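N-acetylmuramoyl-L-alanine amidase XlyA (Bacillus subtilis, PDB 3RDR) hydrolyses the amide link between N-acetylmuramoyl residues and L-amino acids in cell-wall glycopeptides, the part described being its zinc-binding catalytic domain. Local coordinates at residues 5-10 against 68-73; 20-25 against 88-93. All coordinates share one frame; numbering follows the deposited sequence.

Interaction 1. Residues 5-10 against 68-73; sequences VNIIQD and IYQHLP
Ile8 lies across the ring of Tyr69, the partner beside it in a parallel pairing of strands 7-9 and 68-70. Its CB sits over the ring centre in a CH-pi contact, 3.9 Å from the Tyr69 centroid. A chi1 of -66° puts CG1 beside the backbone N and leaves CG2 anti to it, over the same face, where it reaches Tyr69 CE2 at 3.5 Å; CD1, on the other branch, turns back to Ile68 O, 3.7 Å away. A branched aliphatic chain suits this place because two of its carbons can cover one flat ring; Asp10 CB meets the ring's edge. The Asp10 carboxylate has its partner outside the two strands, OD1 forming a salt bridge with Lys51.

On the opposite face of the sheet, Gln9 NE2 gives a straight hydrogen bond (172°) to Gln70 OE1 at 3.2 Å, approaching from above the carbonyl plane. A primary amide can accept and donate at once: Gln70 NE2 donates to Leu72 O at 2.6 Å, which fixes its rotation.

The backbone of 68-70 bonds alternately to Asn6, Ile8 and Asp10. Strand 7-9 is thus the outermost strand of the mixed sheet in this T7 lysozyme-fold amidase domain, with Tyr69 against helix 43-50 and Ile7 and Ile68 against Trp114 of helix 105-122.

Interaction 2. Residues 20-25 against 88-93; sequences PGYAMT and GNRASI
After a turn at Pro20-Gly21, residues 22-25 run extended past the end of helix 87-90, nearest where Met24 CA lies 6.0 Å from Ala91 CA, the first residue to leave helical geometry. Water spans the gap between the backbones: water 4 accepts from Thr25 N and donates to Arg90 O.

Arg90 folds back through bends at chi2 and chi3, laying its guanidinium over a face of Tyr22. The planes are 22° apart and CZ is 4.0 Å from the Tyr22 centroid, a cation-pi stack. An arginine suits an exposed tyrosine here, since its flat face can stack while its N-H groups, in the plane, remain available at the edge for water. There NE donates to water 2 at 2.8 Å and NH2 to water 3, both of which donate to Ala23 O.

Met24, buried, has CG anti to the backbone N (chi1 175°), which carries CG to 3.5 Å from Arg90 O and sends SD on to Ser92 O at 3.3 Å. Its flexible thioether then places CE 4.1 Å from Ile93 CG1.

Ser92 OG bonds back to Gly88 O and also to Thr30. Through the Met24 contacts with Ala91 to Ile93, the loop packs on the turn from helix 87-90 into strand 92-97, whose start pairs with Tyr28 at the beginning of strand 28-33.

The centres of interactions 1 and 2 are about 17 Å apart, and their nearest atoms, about 5 Å apart, do not touch. Along the chain the segments alternate: 5-10, 20-25, 68-73, 88-93, so the two contacts interlock. Both reach the same mixed sheet. Interaction 1 joins its outermost strand 7-9 to 68-70, whereas interaction 2 lies where the more central strand 92-97 begins, beside strand 28-33, which carries the zinc ligand His32. Together they tie the N-terminal region, before strand 28-33, to later parts of the chain at two separate places, one through backbone pairing and one through a stack, a buried methionine and water.

Interaction 1. Residues 5-10 against 68-73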
ATOM      1  N   VAL A   5     -14.979   3.682   4.207  1.00 47.31           N
ATOM      2  CA  VAL A   5     -14.716   2.991   2.910  1.00 46.06           C
ATOM      3  C   VAL A   5     -14.697   1.479   3.125  1.00 45.54           C
ATOM      4  O   VAL A   5     -14.189   0.989   4.132  1.00 46.23           O
ATOM      5  CB  VAL A   5     -13.364   3.437   2.307  1.00 46.16           C
ATOM      6  CG1 VAL A   5     -13.195   2.863   0.906  1.00 44.26           C
ATOM      7  CG2 VAL A   5     -13.291   4.955   2.273  1.00 46.12           C
ATOM      8  N   ASN A   6     -15.250   0.745   2.168  1.00 44.52           N
ATOM      9  CA  ASN A   6     -15.326  -0.708   2.250  1.00 43.57           C
ATOM     10  C   ASN A   6     -13.991  -1.400   1.957  1.00 41.65           C
ATOM     11  O   ASN A   6     -13.313  -1.072   0.983  1.00 39.83           O
ATOM     12  CB  ASN A   6     -16.394  -1.204   1.273  1.00 46.92           C
ATOM     13  CG  ASN A   6     -16.980  -2.538   1.678  1.00 50.94           C
ATOM     14  OD1 ASN A   6     -16.286  -3.553   1.706  1.00 53.64           O
ATOM     15  ND2 ASN A   6     -18.271  -2.543   1.997  1.00 52.42           N
ATOM     16  N   ILE A   7     -13.622  -2.357   2.808  1.00 39.70           N
ATOM     17  CA  ILE A   7     -12.379  -3.113   2.642  1.00 37.69           C
ATOM     18  C   ILE A   7     -12.700  -4.565   2.287  1.00 36.38           C
ATOM     19  O   ILE A   7     -13.332  -5.269   3.071  1.00 35.40           O
ATOM     20  CB  ILE A   7     -11.517  -3.131   3.937  1.00 38.35           C
ATOM     21  CG1 ILE A   7     -11.014  -1.728   4.276  1.00 38.75           C
ATOM     22  CG2 ILE A   7     -10.326  -4.065   3.761  1.00 36.91           C
ATOM     23  CD1 ILE A   7     -12.045  -0.848   4.927  1.00 43.77           C
ATOM     24  N   ILE A   8     -12.259  -5.008   1.112  1.00 34.30           N
ATOM     25  CA  ILE A   8     -12.497  -6.380   0.669  1.00 33.21           C
ATOM     26  C   ILE A   8     -11.219  -7.217   0.801  1.00 33.62           C
ATOM     27  O   ILE A   8     -10.188  -6.885   0.216  1.00 30.76           O
ATOM     28  CB  ILE A   8     -12.963  -6.438  -0.811  1.00 32.97           C
ATOM     29  CG1 ILE A   8     -14.339  -5.782  -0.967  1.00 33.23           C
ATOM     30  CG2 ILE A   8     -13.027  -7.884  -1.287  1.00 31.88           C
ATOM     31  CD1 ILE A   8     -14.316  -4.272  -0.902  1.00 36.68           C
ATOM     32  N   GLN A   9     -11.293  -8.301   1.571  1.00 32.44           N
ATOM     33  CA  GLN A   9     -10.143  -9.176   1.758  1.00 32.34           C
ATOM     34  C   GLN A   9     -10.124 -10.266   0.693  1.00 32.36           C
ATOM     35  O   GLN A   9     -11.109 -10.980   0.494  1.00 32.53           O
ATOM     36  CB  GLN A   9     -10.168  -9.806   3.152  1.00 32.42           C
ATOM     37  CG  GLN A   9     -10.142  -8.783   4.278  1.00 35.06           C
ATOM     38  CD  GLN A   9     -10.037  -9.418   5.648  1.00 37.84           C
ATOM     39  OE1 GLN A   9     -10.742 -10.382   5.953  1.00 39.20           O
ATOM     40  NE2 GLN A   9      -9.165  -8.873   6.488  1.00 35.60           N
ATOM     41  N   ASP A  10      -8.996 -10.373   0.001  1.00 30.26           N
ATOM     42  CA  ASP A  10      -8.820 -11.362  -1.052  1.00 30.86           C
ATOM     43  C   ASP A  10      -7.329 -11.670  -1.084  1.00 30.46           C
ATOM     44  O   ASP A  10      -6.603 -11.283  -2.001  1.00 28.71           O
ATOM     45  CB  ASP A  10      -9.306 -10.782  -2.383  1.00 32.32           C
ATOM     46  CG  ASP A  10      -9.255 -11.785  -3.511  1.00 34.78           C
ATOM     47  OD1 ASP A  10      -9.424 -12.992  -3.247  1.00 35.46           O
ATOM     48  OD2 ASP A  10      -9.058 -11.361  -4.671  1.00 38.11           O
ATOM     49  N   ILE A  68     -11.287  -0.596  -1.252  1.00 28.81           N
ATOM     50  CA  ILE A  68      -9.959  -1.015  -0.826  1.00 27.18           C
ATOM     51  C   ILE A  68      -9.902  -2.537  -0.776  1.00 27.58           C
ATOM     52  O   ILE A  68     -10.822  -3.178  -0.268  1.00 28.32           O
ATOM     53  CB  ILE A  68      -9.643  -0.476   0.589  1.00 26.04           C
ATOM     54  CG1 ILE A  68      -9.672   1.051   0.593  1.00 25.33           C
ATOM     55  CG2 ILE A  68      -8.281  -0.978   1.053  1.00 26.01           C
ATOM     56  CD1 ILE A  68      -9.612   1.650   1.982  1.00 22.54           C
ATOM     57  N   TYR A  69      -8.830  -3.108  -1.317  1.00 25.33           N
ATOM     58  CA  TYR A  69      -8.632  -4.550  -1.308  1.00 24.55           C
ATOM     59  C   TYR A  69      -7.400  -4.859  -0.468  1.00 24.18           C
ATOM     60  O   TYR A  69      -6.400  -4.145  -0.548  1.00 23.64           O
ATOM     61  CB  TYR A  69      -8.420  -5.090  -2.728  1.00 22.89           C
ATOM     62  CG  TYR A  69      -9.684  -5.554  -3.419  1.00 26.05           C
ATOM     63  CD1 TYR A  69     -10.635  -4.636  -3.877  1.00 26.35           C
ATOM     64  CD2 TYR A  69      -9.942  -6.914  -3.598  1.00 24.84           C
ATOM     65  CE1 TYR A  69     -11.811  -5.065  -4.496  1.00 27.24           C
ATOM     66  CE2 TYR A  69     -11.115  -7.356  -4.215  1.00 26.58           C
ATOM     67  CZ  TYR A  69     -12.043  -6.427  -4.660  1.00 27.80           C
ATOM     68  OH  TYR A  69     -13.205  -6.859  -5.261  1.00 29.90           O
ATOM     69  N   GLN A  70      -7.478  -5.911   0.343  1.00 23.62           N
ATOM     70  CA  GLN A  70      -6.356  -6.322   1.187  1.00 24.58           C
ATOM     71  C   GLN A  70      -5.842  -7.650   0.634  1.00 24.15           C
ATOM     72  O   GLN A  70      -6.596  -8.611   0.499  1.00 23.44           O
ATOM     73  CB  GLN A  70      -6.803  -6.498   2.638  1.00 25.67           C
ATOM     74  CG  GLN A  70      -5.654  -6.597   3.631  1.00 27.31           C
ATOM     75  CD  GLN A  70      -6.128  -6.937   5.033  1.00 28.03           C
ATOM     76  OE1 GLN A  70      -7.233  -6.576   5.426  1.00 30.61           O
ATOM     77  NE2 GLN A  70      -5.288  -7.619   5.796  1.00 26.18           N
ATOM     78  N   HIS A  71      -4.551  -7.692   0.328  1.00 23.46           N
ATOM     79  CA  HIS A  71      -3.931  -8.868  -0.262  1.00 22.61           C
ATOM     80  C   HIS A  71      -3.135  -9.711   0.724  1.00 23.20           C
ATOM     81  O   HIS A  71      -2.788 -10.854   0.434  1.00 21.07           O
ATOM     82  CB  HIS A  71      -3.002  -8.417  -1.389  1.00 21.81           C
ATOM     83  CG  HIS A  71      -3.556  -7.298  -2.213  1.00 21.40           C
ATOM     84  ND1 HIS A  71      -4.572  -7.477  -3.127  1.00 21.42           N
ATOM     85  CD2 HIS A  71      -3.252  -5.978  -2.241  1.00 18.53           C
ATOM     86  CE1 HIS A  71      -4.869  -6.316  -3.685  1.00 22.16           C
ATOM     87  NE2 HIS A  71      -4.083  -5.391  -3.164  1.00 21.19           N
ATOM     88  N   LEU A  72      -2.851  -9.142   1.889  1.00 23.71           N
ATOM     89  CA  LEU A  72      -2.054  -9.816   2.905  1.00 23.19           C
ATOM     90  C   LEU A  72      -2.563  -9.489   4.303  1.00 24.89           C
ATOM     91  O   LEU A  72      -3.107  -8.405   4.536  1.00 23.94           O
ATOM     92  CB  LEU A  72      -0.603  -9.334   2.807  1.00 21.32           C
ATOM     93  CG  LEU A  72       0.556 -10.049   2.107  1.00 25.27           C
ATOM     94  CD1 LEU A  72       0.096 -11.013   1.040  1.00 27.02           C
ATOM     95  CD2 LEU A  72       1.476  -8.980   1.539  1.00 22.27           C
ATOM     96  N   PRO A  73      -2.406 -10.428   5.251  1.00 25.19           N
ATOM     97  CA  PRO A  73      -2.859 -10.165   6.619  1.00 25.26           C
ATOM     98  C   PRO A  73      -1.834  -9.202   7.217  1.00 25.19           C
ATOM     99  O   PRO A  73      -0.664  -9.235   6.833  1.00 24.18           O
ATOM    100  CB  PRO A  73      -2.823 -11.551   7.269  1.00 26.04           C
ATOM    101  CG  PRO A  73      -1.711 -12.241   6.537  1.00 26.38           C
ATOM    102  CD  PRO A  73      -1.981 -11.833   5.100  1.00 25.14           C
TER
HETATM  103  O   HOH W   1      -4.896 -10.165  -3.877  1.00 20.81           O

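Interaction 2. Residues 20-25 against 88-93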
ATOM      1  N   PRO A  20       5.793 -14.156   1.182  1.00 25.89           N
ATOM      2  CA  PRO A  20       6.887 -14.695   1.997  1.00 25.97           C
ATOM      3  C   PRO A  20       6.422 -15.186   3.359  1.00 26.07           C
ATOM      4  O   PRO A  20       6.967 -16.149   3.894  1.00 26.00           O
ATOM      5  CB  PRO A  20       7.865 -13.520   2.086  1.00 25.99           C
ATOM      6  CG  PRO A  20       6.971 -12.318   1.945  1.00 24.92           C
ATOM      7  CD  PRO A  20       6.046 -12.747   0.840  1.00 23.58           C
ATOM      8  N   GLY A  21       5.425 -14.510   3.922  1.00 26.20           N
ATOM      9  CA  GLY A  21       4.881 -14.921   5.204  1.00 25.71           C
ATOM     10  C   GLY A  21       5.706 -14.748   6.466  1.00 25.83           C
ATOM     11  O   GLY A  21       5.531 -15.515   7.413  1.00 26.22           O
ATOM     12  N   TYR A  22       6.606 -13.768   6.508  1.00 24.79           N
ATOM     13  CA  TYR A  22       7.385 -13.557   7.724  1.00 24.03           C
ATOM     14  C   TYR A  22       6.516 -12.809   8.724  1.00 24.69           C
ATOM     15  O   TYR A  22       5.772 -11.899   8.347  1.00 23.84           O
ATOM     16  CB  TYR A  22       8.643 -12.734   7.447  1.00 25.16           C
ATOM     17  CG  TYR A  22       9.716 -13.490   6.709  1.00 28.74           C
ATOM     18  CD1 TYR A  22      10.359 -14.586   7.295  1.00 28.44           C
ATOM     19  CD2 TYR A  22      10.087 -13.118   5.417  1.00 27.38           C
ATOM     20  CE1 TYR A  22      11.345 -15.294   6.606  1.00 30.47           C
ATOM     21  CE2 TYR A  22      11.067 -13.813   4.723  1.00 30.34           C
ATOM     22  CZ  TYR A  22      11.693 -14.901   5.317  1.00 31.53           C
ATOM     23  OH  TYR A  22      12.654 -15.589   4.613  1.00 32.77           O
ATOM     24  N   ALA A  23       6.598 -13.200   9.994  1.00 23.14           N
ATOM     25  CA  ALA A  23       5.817 -12.545  11.036  1.00 22.41           C
ATOM     26  C   ALA A  23       6.197 -11.072  11.072  1.00 22.58           C
ATOM     27  O   ALA A  23       7.377 -10.718  10.967  1.00 22.06           O
ATOM     28  CB  ALA A  23       6.094 -13.186  12.390  1.00 21.17           C
ATOM     29  N   MET A  24       5.196 -10.213  11.224  1.00 22.90           N
ATOM     30  CA  MET A  24       5.449  -8.783  11.267  1.00 22.12           C
ATOM     31  C   MET A  24       4.616  -8.046  12.302  1.00 20.88           C
ATOM     32  O   MET A  24       3.431  -8.310  12.470  1.00 20.84           O
ATOM     33  CB  MET A  24       5.191  -8.151   9.887  1.00 22.25           C
ATOM     34  CG  MET A  24       5.306  -6.620   9.867  1.00 23.37           C
ATOM     35  SD  MET A  24       4.974  -5.846   8.249  1.00 24.90           S
ATOM     36  CE  MET A  24       3.179  -5.681   8.289  1.00 18.16           C
ATOM     37  N   THR A  25       5.272  -7.126  12.995  1.00 22.80           N
ATOM     38  CA  THR A  25       4.643  -6.252  13.973  1.00 25.01           C
ATOM     39  C   THR A  25       4.983  -4.898  13.344  1.00 24.82           C
ATOM     40  O   THR A  25       6.046  -4.333  13.595  1.00 24.27           O
ATOM     41  CB  THR A  25       5.299  -6.392  15.367  1.00 27.34           C
ATOM     42  OG1 THR A  25       5.021  -7.698  15.894  1.00 27.10           O
ATOM     43  CG2 THR A  25       4.748  -5.344  16.331  1.00 27.03           C
ATOM     44  N   GLY A  88      11.345  -1.468   5.929  1.00 24.41           N
ATOM     45  CA  GLY A  88      10.349  -1.196   4.909  1.00 22.49           C
ATOM     46  C   GLY A  88       9.597  -2.472   4.585  1.00 22.94           C
ATOM     47  O   GLY A  88       8.370  -2.537   4.681  1.00 21.42           O
ATOM     48  N   ASN A  89      10.341  -3.500   4.203  1.00 22.28           N
ATOM     49  CA  ASN A  89       9.730  -4.779   3.880  1.00 22.88           C
ATOM     50  C   ASN A  89       9.301  -5.584   5.105  1.00 23.23           C
ATOM     51  O   ASN A  89       8.206  -6.146   5.124  1.00 23.97           O
ATOM     52  CB  ASN A  89      10.680  -5.634   3.043  1.00 20.86           C
ATOM     53  CG  ASN A  89      10.695  -5.228   1.582  1.00 22.61           C
ATOM     54  OD1 ASN A  89       9.705  -4.714   1.055  1.00 23.17           O
ATOM     55  ND2 ASN A  89      11.810  -5.478   0.912  1.00 19.86           N
ATOM     56  N   ARG A  90      10.148  -5.620   6.129  1.00 23.25           N
ATOM     57  CA  ARG A  90       9.864  -6.420   7.322  1.00 23.98           C
ATOM     58  C   ARG A  90       9.137  -5.760   8.491  1.00 24.29           C
ATOM     59  O   ARG A  90       8.791  -6.439   9.457  1.00 24.11           O
ATOM     60  CB  ARG A  90      11.169  -7.045   7.828  1.00 23.03           C
ATOM     61  CG  ARG A  90      11.880  -7.929   6.788  1.00 23.57           C
ATOM     62  CD  ARG A  90      11.083  -9.197   6.477  1.00 22.48           C
ATOM     63  NE  ARG A  90      10.969 -10.082   7.634  1.00 24.69           N
ATOM     64  CZ  ARG A  90      11.919 -10.927   8.038  1.00 25.52           C
ATOM     65  NH1 ARG A  90      13.066 -11.019   7.376  1.00 21.92           N
ATOM     66  NH2 ARG A  90      11.729 -11.676   9.117  1.00 22.12           N
ATOM     67  N   ALA A  91       8.891  -4.455   8.420  1.00 23.66           N
ATOM     68  CA  ALA A  91       8.203  -3.792   9.526  1.00 23.74           C
ATOM     69  C   ALA A  91       7.260  -2.670   9.115  1.00 23.51           C
ATOM     70  O   ALA A  91       7.095  -1.697   9.852  1.00 25.30           O
ATOM     71  CB  ALA A  91       9.225  -3.258  10.540  1.00 23.38           C
ATOM     72  N   SER A  92       6.643  -2.782   7.946  1.00 21.65           N
ATOM     73  CA  SER A  92       5.708  -1.744   7.535  1.00 21.40           C
ATOM     74  C   SER A  92       4.570  -2.313   6.716  1.00 20.29           C
ATOM     75  O   SER A  92       4.694  -3.373   6.098  1.00 19.05           O
ATOM     76  CB  SER A  92       6.415  -0.637   6.733  1.00 20.91           C
ATOM     77  OG  SER A  92       6.512  -0.948   5.349  1.00 21.21           O
ATOM     78  N   ILE A  93       3.451  -1.602   6.742  1.00 20.37           N
ATOM     79  CA  ILE A  93       2.274  -1.982   5.985  1.00 19.03           C
ATOM     80  C   ILE A  93       2.357  -1.222   4.667  1.00 19.72           C
ATOM     81  O   ILE A  93       2.439   0.009   4.661  1.00 21.02           O
ATOM     82  CB  ILE A  93       0.988  -1.578   6.726  1.00 20.13           C
ATOM     83  CG1 ILE A  93       0.919  -2.300   8.076  1.00 21.20           C
ATOM     84  CG2 ILE A  93      -0.234  -1.911   5.880  1.00 19.73           C
ATOM     85  CD1 ILE A  93      -0.230  -1.846   8.962  1.00 21.94           C
TER
HETATM   86  O   HOH W   2       8.584  -9.419   8.943  1.00 18.54           O
HETATM   87  O   HOH W   3       9.761 -12.382  10.988  1.00 22.31           O
HETATM   88  O   HOH W   4       8.167  -6.678  12.278  1.00 30.82           O